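Local coordinates for RNA-dependent RNA Polymerase (Bombyx mori cytoplasmic polyhedrosis virus, PDB 6TZ0), which catalyses RNA-templated RNA synthesis, making the plus strands in transcription and the complementary minus strands in replication of the double-stranded RNA genome, at residues Arg266-Val271 with His281-Thr286; Pro270-Phe275 with Glu531-Thr536. One frame throughout, in Å; residues are numbered along the deposited sequence.

Contact 1: residues Arg266-Val271 with His281-Thr286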
# COMPACT_ATOMS: atom_id res chain seq x y z
N ARG A 266 -8.41 -17.44 -39.34
CA ARG A 266 -8.59 -16.13 -39.93
C ARG A 266 -9.52 -15.32 -39.05
O ARG A 266 -10.48 -15.86 -38.50
CB ARG A 266 -9.17 -16.21 -41.34
CG ARG A 266 -8.28 -16.86 -42.37
CD ARG A 266 -7.11 -15.96 -42.72
NE ARG A 266 -6.30 -16.50 -43.80
CZ ARG A 266 -5.25 -17.30 -43.62
NH1 ARG A 266 -4.88 -17.65 -42.40
NH2 ARG A 266 -4.57 -17.74 -44.67
N ALA A 267 -9.24 -14.03 -38.92
CA ALA A 267 -10.15 -13.14 -38.22
C ALA A 267 -10.17 -11.81 -38.95
O ALA A 267 -9.12 -11.30 -39.36
CB ALA A 267 -9.74 -12.94 -36.76
N THR A 268 -11.36 -11.26 -39.11
CA THR A 268 -11.54 -9.91 -39.63
C THR A 268 -11.76 -8.96 -38.45
O THR A 268 -12.81 -8.97 -37.81
CB THR A 268 -12.66 -9.88 -40.68
OG1 THR A 268 -12.99 -8.53 -41.02
CG2 THR A 268 -13.88 -10.70 -40.28
N VAL A 269 -10.73 -8.17 -38.16
CA VAL A 269 -10.61 -7.43 -36.90
C VAL A 269 -10.61 -5.95 -37.25
O VAL A 269 -10.31 -5.58 -38.39
CB VAL A 269 -9.34 -7.84 -36.13
CG1 VAL A 269 -9.34 -9.32 -35.89
CG2 VAL A 269 -8.09 -7.44 -36.88
N PRO A 270 -10.96 -5.07 -36.31
CA PRO A 270 -10.84 -3.63 -36.58
C PRO A 270 -9.39 -3.16 -36.49
O PRO A 270 -8.51 -3.84 -35.97
CB PRO A 270 -11.70 -2.99 -35.49
CG PRO A 270 -11.72 -3.97 -34.40
CD PRO A 270 -11.70 -5.32 -35.06
N VAL A 271 -9.16 -1.97 -37.03
CA VAL A 271 -7.83 -1.36 -37.09
C VAL A 271 -7.88 -0.01 -36.41
O VAL A 271 -8.72 0.83 -36.76
CB VAL A 271 -7.34 -1.22 -38.55
CG1 VAL A 271 -6.06 -0.43 -38.60
CG2 VAL A 271 -7.13 -2.58 -39.17
N HIS A 281 -10.83 -1.94 -41.14
CA HIS A 281 -10.76 -3.32 -40.72
C HIS A 281 -9.97 -4.11 -41.75
O HIS A 281 -10.03 -3.83 -42.94
CB HIS A 281 -12.15 -3.94 -40.53
CG HIS A 281 -12.93 -4.09 -41.80
ND1 HIS A 281 -13.68 -3.08 -42.34
CD2 HIS A 281 -13.04 -5.14 -42.65
CE1 HIS A 281 -14.24 -3.49 -43.46
NE2 HIS A 281 -13.86 -4.73 -43.68
N ARG A 282 -9.23 -5.10 -41.27
CA ARG A 282 -8.43 -5.95 -42.12
C ARG A 282 -8.80 -7.40 -41.84
O ARG A 282 -9.52 -7.69 -40.89
CB ARG A 282 -6.93 -5.71 -41.90
CG ARG A 282 -6.42 -6.05 -40.51
CD ARG A 282 -5.00 -5.52 -40.31
NE ARG A 282 -4.57 -5.62 -38.92
CZ ARG A 282 -3.79 -6.59 -38.43
NH1 ARG A 282 -3.32 -7.52 -39.24
NH2 ARG A 282 -3.46 -6.60 -37.15
N THR A 283 -8.33 -8.29 -42.69
CA THR A 283 -8.51 -9.72 -42.51
C THR A 283 -7.14 -10.34 -42.35
O THR A 283 -6.38 -10.43 -43.32
CB THR A 283 -9.27 -10.34 -43.68
OG1 THR A 283 -10.55 -9.71 -43.81
CG2 THR A 283 -9.47 -11.83 -43.45
N LYS A 284 -6.82 -10.77 -41.14
CA LYS A 284 -5.48 -11.24 -40.81
C LYS A 284 -5.51 -12.72 -40.46
O LYS A 284 -6.57 -13.32 -40.29
CB LYS A 284 -4.90 -10.43 -39.65
CG LYS A 284 -5.60 -10.68 -38.33
CD LYS A 284 -5.08 -9.76 -37.25
CE LYS A 284 -3.64 -10.06 -36.89
NZ LYS A 284 -3.47 -11.38 -36.25
N THR A 285 -4.33 -13.31 -40.36
CA THR A 285 -4.19 -14.67 -39.87
C THR A 285 -4.00 -14.64 -38.36
O THR A 285 -3.45 -13.67 -37.81
CB THR A 285 -3.03 -15.40 -40.55
OG1 THR A 285 -2.95 -16.74 -40.04
CG2 THR A 285 -1.70 -14.70 -40.33
N THR A 286 -4.50 -15.67 -37.68
CA THR A 286 -4.37 -15.77 -36.23
C THR A 286 -3.57 -17.00 -35.83
O THR A 286 -3.62 -17.40 -34.66
CB THR A 286 -5.75 -15.79 -35.56
OG1 THR A 286 -6.52 -16.89 -36.06
CG2 THR A 286 -6.48 -14.50 -35.81
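Ala267 and Lys284 form one hydrogen-bonded pair of two antiparallel strands, and Val269 and Arg282 form the next. The strand axes approach to 4.7 Å with N-to-C directions 143° apart, so the ribbon is strongly twisted. Ala267 N donates to Lys284 O (3.1 Å) and receives a bond at its own O from Lys284 N. In the second pair, Val269 N to Arg282 O (3.0 Å) and its reciprocal bond run nearly along the C=O axis but are more bent at hydrogen. Pro270 faces His281 in a non-hydrogen-bonded pair, where its lack of an N-H costs the hairpin nothing.

Ala267, Val269, Arg282 and Lys284 share one face. The small Ala267 leaves its CB against Thr286 CG2 (3.7 Å), while Val269 CG2 meets the aliphatic part of Lys284 at CD (3.8 Å). Turns at chi3 and chi4 bend the lysine toward the next residue of its own strand, where NZ donates to Thr285 O (2.8 Å). Two residues on from Val269, Val271 CG2 lies against Arg282 CG and CD and near the plane of the guanidinium at its edge, the two side chains crossing at about a right angle.

On the other face, His281 and Thr268 run side by side, with CD2 of the imidazole 3.8 Å from Thr268 OG1. Histidine suits this margin because its ring also meets Tyr1042 and its ND1 is hydrogen-bonded to His1039 ND1. Arg266, bent at chi2 (-71°), leans over to its pair partner, bringing NH1 within 3.2 Å of Thr285 OG1, at an angle too poor for a hydrogen bond; that hydroxyl is hydrogen-bonded to Ser287 OG instead. Beta-branched threonines and valines suit the extended backbone of this two-stranded beta hairpin, an N-terminal-region element lying away from the known nucleotide and magnesium sites.

Contact 2: residues Pro270-Phe275 with Glu531-Thr536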
# COMPACT_ATOMS: atom_id res chain seq x y z
N PRO A 270 -10.96 -5.07 -36.31
CA PRO A 270 -10.84 -3.63 -36.58
C PRO A 270 -9.39 -3.16 -36.49
O PRO A 270 -8.51 -3.84 -35.97
CB PRO A 270 -11.70 -2.99 -35.49
CG PRO A 270 -11.72 -3.97 -34.40
CD PRO A 270 -11.70 -5.32 -35.06
N VAL A 271 -9.16 -1.97 -37.03
CA VAL A 271 -7.83 -1.36 -37.09
C VAL A 271 -7.88 -0.01 -36.41
O VAL A 271 -8.72 0.83 -36.76
CB VAL A 271 -7.34 -1.22 -38.55
CG1 VAL A 271 -6.06 -0.43 -38.60
CG2 VAL A 271 -7.13 -2.58 -39.17
N TRP A 272 -6.98 0.20 -35.46
CA TRP A 272 -6.94 1.42 -34.67
C TRP A 272 -5.83 2.35 -35.14
O TRP A 272 -4.72 1.91 -35.44
CB TRP A 272 -6.76 1.10 -33.20
CG TRP A 272 -7.97 0.52 -32.57
CD1 TRP A 272 -8.32 -0.80 -32.54
CD2 TRP A 272 -8.98 1.22 -31.85
NE1 TRP A 272 -9.49 -0.95 -31.86
CE2 TRP A 272 -9.92 0.27 -31.42
CE3 TRP A 272 -9.18 2.57 -31.53
CZ2 TRP A 272 -11.04 0.62 -30.69
CZ3 TRP A 272 -10.30 2.91 -30.81
CH2 TRP A 272 -11.22 1.94 -30.39
N SER A 273 -6.13 3.64 -35.17
CA SER A 273 -5.18 4.69 -35.47
C SER A 273 -4.28 4.97 -34.27
O SER A 273 -4.45 4.42 -33.18
CB SER A 273 -5.91 5.96 -35.87
OG SER A 273 -5.01 7.04 -35.99
N GLN A 274 -3.31 5.85 -34.48
CA GLN A 274 -2.52 6.37 -33.38
C GLN A 274 -3.37 7.25 -32.48
O GLN A 274 -3.15 7.29 -31.27
CB GLN A 274 -1.36 7.20 -33.93
CG GLN A 274 -0.54 6.51 -34.96
CD GLN A 274 0.50 7.40 -35.56
OE1 GLN A 274 0.62 8.57 -35.19
NE2 GLN A 274 1.26 6.88 -36.52
N PHE A 275 -4.30 7.98 -33.08
CA PHE A 275 -5.09 9.00 -32.40
C PHE A 275 -6.46 8.48 -31.98
O PHE A 275 -7.46 9.16 -32.20
CB PHE A 275 -5.21 10.21 -33.31
CG PHE A 275 -3.88 10.80 -33.70
CD1 PHE A 275 -3.24 11.69 -32.87
CD2 PHE A 275 -3.27 10.44 -34.89
CE1 PHE A 275 -2.01 12.22 -33.22
CE2 PHE A 275 -2.04 10.96 -35.24
CZ PHE A 275 -1.42 11.85 -34.40
N GLU A 531 -2.96 2.30 -26.28
CA GLU A 531 -1.70 1.85 -26.86
C GLU A 531 -1.76 0.38 -27.22
O GLU A 531 -1.17 -0.04 -28.23
CB GLU A 531 -0.54 2.13 -25.90
CG GLU A 531 -0.33 3.60 -25.61
CD GLU A 531 0.02 4.42 -26.85
OE1 GLU A 531 0.69 3.89 -27.76
OE2 GLU A 531 -0.37 5.61 -26.90
N MET A 532 -2.47 -0.43 -26.44
CA MET A 532 -2.63 -1.84 -26.79
C MET A 532 -3.55 -1.99 -28.00
O MET A 532 -3.31 -2.83 -28.87
CB MET A 532 -3.19 -2.62 -25.61
CG MET A 532 -2.24 -2.74 -24.46
SD MET A 532 -2.88 -3.75 -23.12
CE MET A 532 -4.03 -2.61 -22.37
N LEU A 533 -4.60 -1.18 -28.06
CA LEU A 533 -5.48 -1.14 -29.22
C LEU A 533 -4.74 -0.70 -30.48
O LEU A 533 -5.04 -1.20 -31.57
CB LEU A 533 -6.66 -0.21 -28.92
CG LEU A 533 -7.99 -0.77 -28.43
CD1 LEU A 533 -7.87 -1.73 -27.29
CD2 LEU A 533 -8.75 0.43 -27.93
N TYR A 534 -3.76 0.19 -30.35
CA TYR A 534 -2.95 0.56 -31.51
C TYR A 534 -1.98 -0.55 -31.89
O TYR A 534 -1.93 -0.98 -33.04
CB TYR A 534 -2.19 1.86 -31.25
CG TYR A 534 -1.29 2.23 -32.39
CD1 TYR A 534 -1.82 2.67 -33.59
CD2 TYR A 534 0.09 2.15 -32.27
CE1 TYR A 534 -1.01 3.00 -34.64
CE2 TYR A 534 0.91 2.48 -33.33
CZ TYR A 534 0.35 2.90 -34.51
OH TYR A 534 1.16 3.25 -35.56
N TRP A 535 -1.20 -1.04 -30.93
CA TRP A 535 -0.15 -2.00 -31.25
C TRP A 535 -0.66 -3.41 -31.51
O TRP A 535 0.13 -4.28 -31.87
CB TRP A 535 0.91 -2.07 -30.15
CG TRP A 535 1.83 -0.91 -30.14
CD1 TRP A 535 1.83 0.12 -29.26
CD2 TRP A 535 2.87 -0.64 -31.07
NE1 TRP A 535 2.82 1.01 -29.58
CE2 TRP A 535 3.48 0.56 -30.69
CE3 TRP A 535 3.36 -1.31 -32.20
CZ2 TRP A 535 4.54 1.11 -31.39
CZ3 TRP A 535 4.41 -0.77 -32.89
CH2 TRP A 535 4.99 0.43 -32.48
N THR A 536 -1.95 -3.68 -31.32
CA THR A 536 -2.46 -4.99 -31.68
C THR A 536 -3.13 -4.97 -33.04
O THR A 536 -3.40 -6.03 -33.62
CB THR A 536 -3.41 -5.49 -30.58
OG1 THR A 536 -2.91 -5.08 -29.31
CG2 THR A 536 -3.39 -6.99 -30.53
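Leu533 presses its side chain against the indole of Trp272, and Tyr534, next along the helix, lies against the turn that follows the strand. From Leu533, CD2 sits over one face of the six-membered ring, 3.6 Å from its centroid and 14° off the normal, a CH-pi contact. A branched aliphatic residue offers such a methyl to the flat, wide tryptophan. Trp272 CG is anti to its carbonyl carbon (chi1 -72°), which lays the indole alongside the leucine, both pointing the same way. The backbone takes part too: Leu533 O approaches Trp272 CB at 3.3 Å. Ser537 ties the same two residues together, its OG accepting from Trp272 N and donating to Leu533 O, while Trp272 NE1 is satisfied by Gly730 O.

Tyr534 swings its ring across to the turn because CG is anti to the backbone N (chi1 177°). Its CD1 comes to 3.2 Å from Ser273 O, and CE1 to 3.6 Å from Gln274 CG. The extended glutamine runs beside the ring, the amide carried out near the hydroxyl, its plane almost perpendicular to the ring. Ser273 shapes this turn: its OG accepts from Phe275 N (3.1 Å), an ST turn.

No hydrogen bond directly joins the segments. This is helix-against-hairpin packing, setting the N-terminal region on the helix just before motif A strand 541-548 of the polymerase palm.

How the contacts relate
Strand 266-272 pairs along most of its length in contact 1, and its last residue, Trp272, leads into contact 2. Contact 1 closes a short loop: after nine residues the chain returns as 281-286 to complete the hairpin. Contact 2 starts from the same strand, sharing Pro270 and Val271, but closes a loop of 255 residues before 531-536. The two closures cross rather than nest, since Trp272 to Phe275 lie inside the loop of contact 1 and 281-286 inside that of contact 2. Their centres are 13 Å apart, and Arg282 NH2 packs 3.6 Å from Thr536 O between them. Together they dock an N-terminal hairpin on the central polymerase domain.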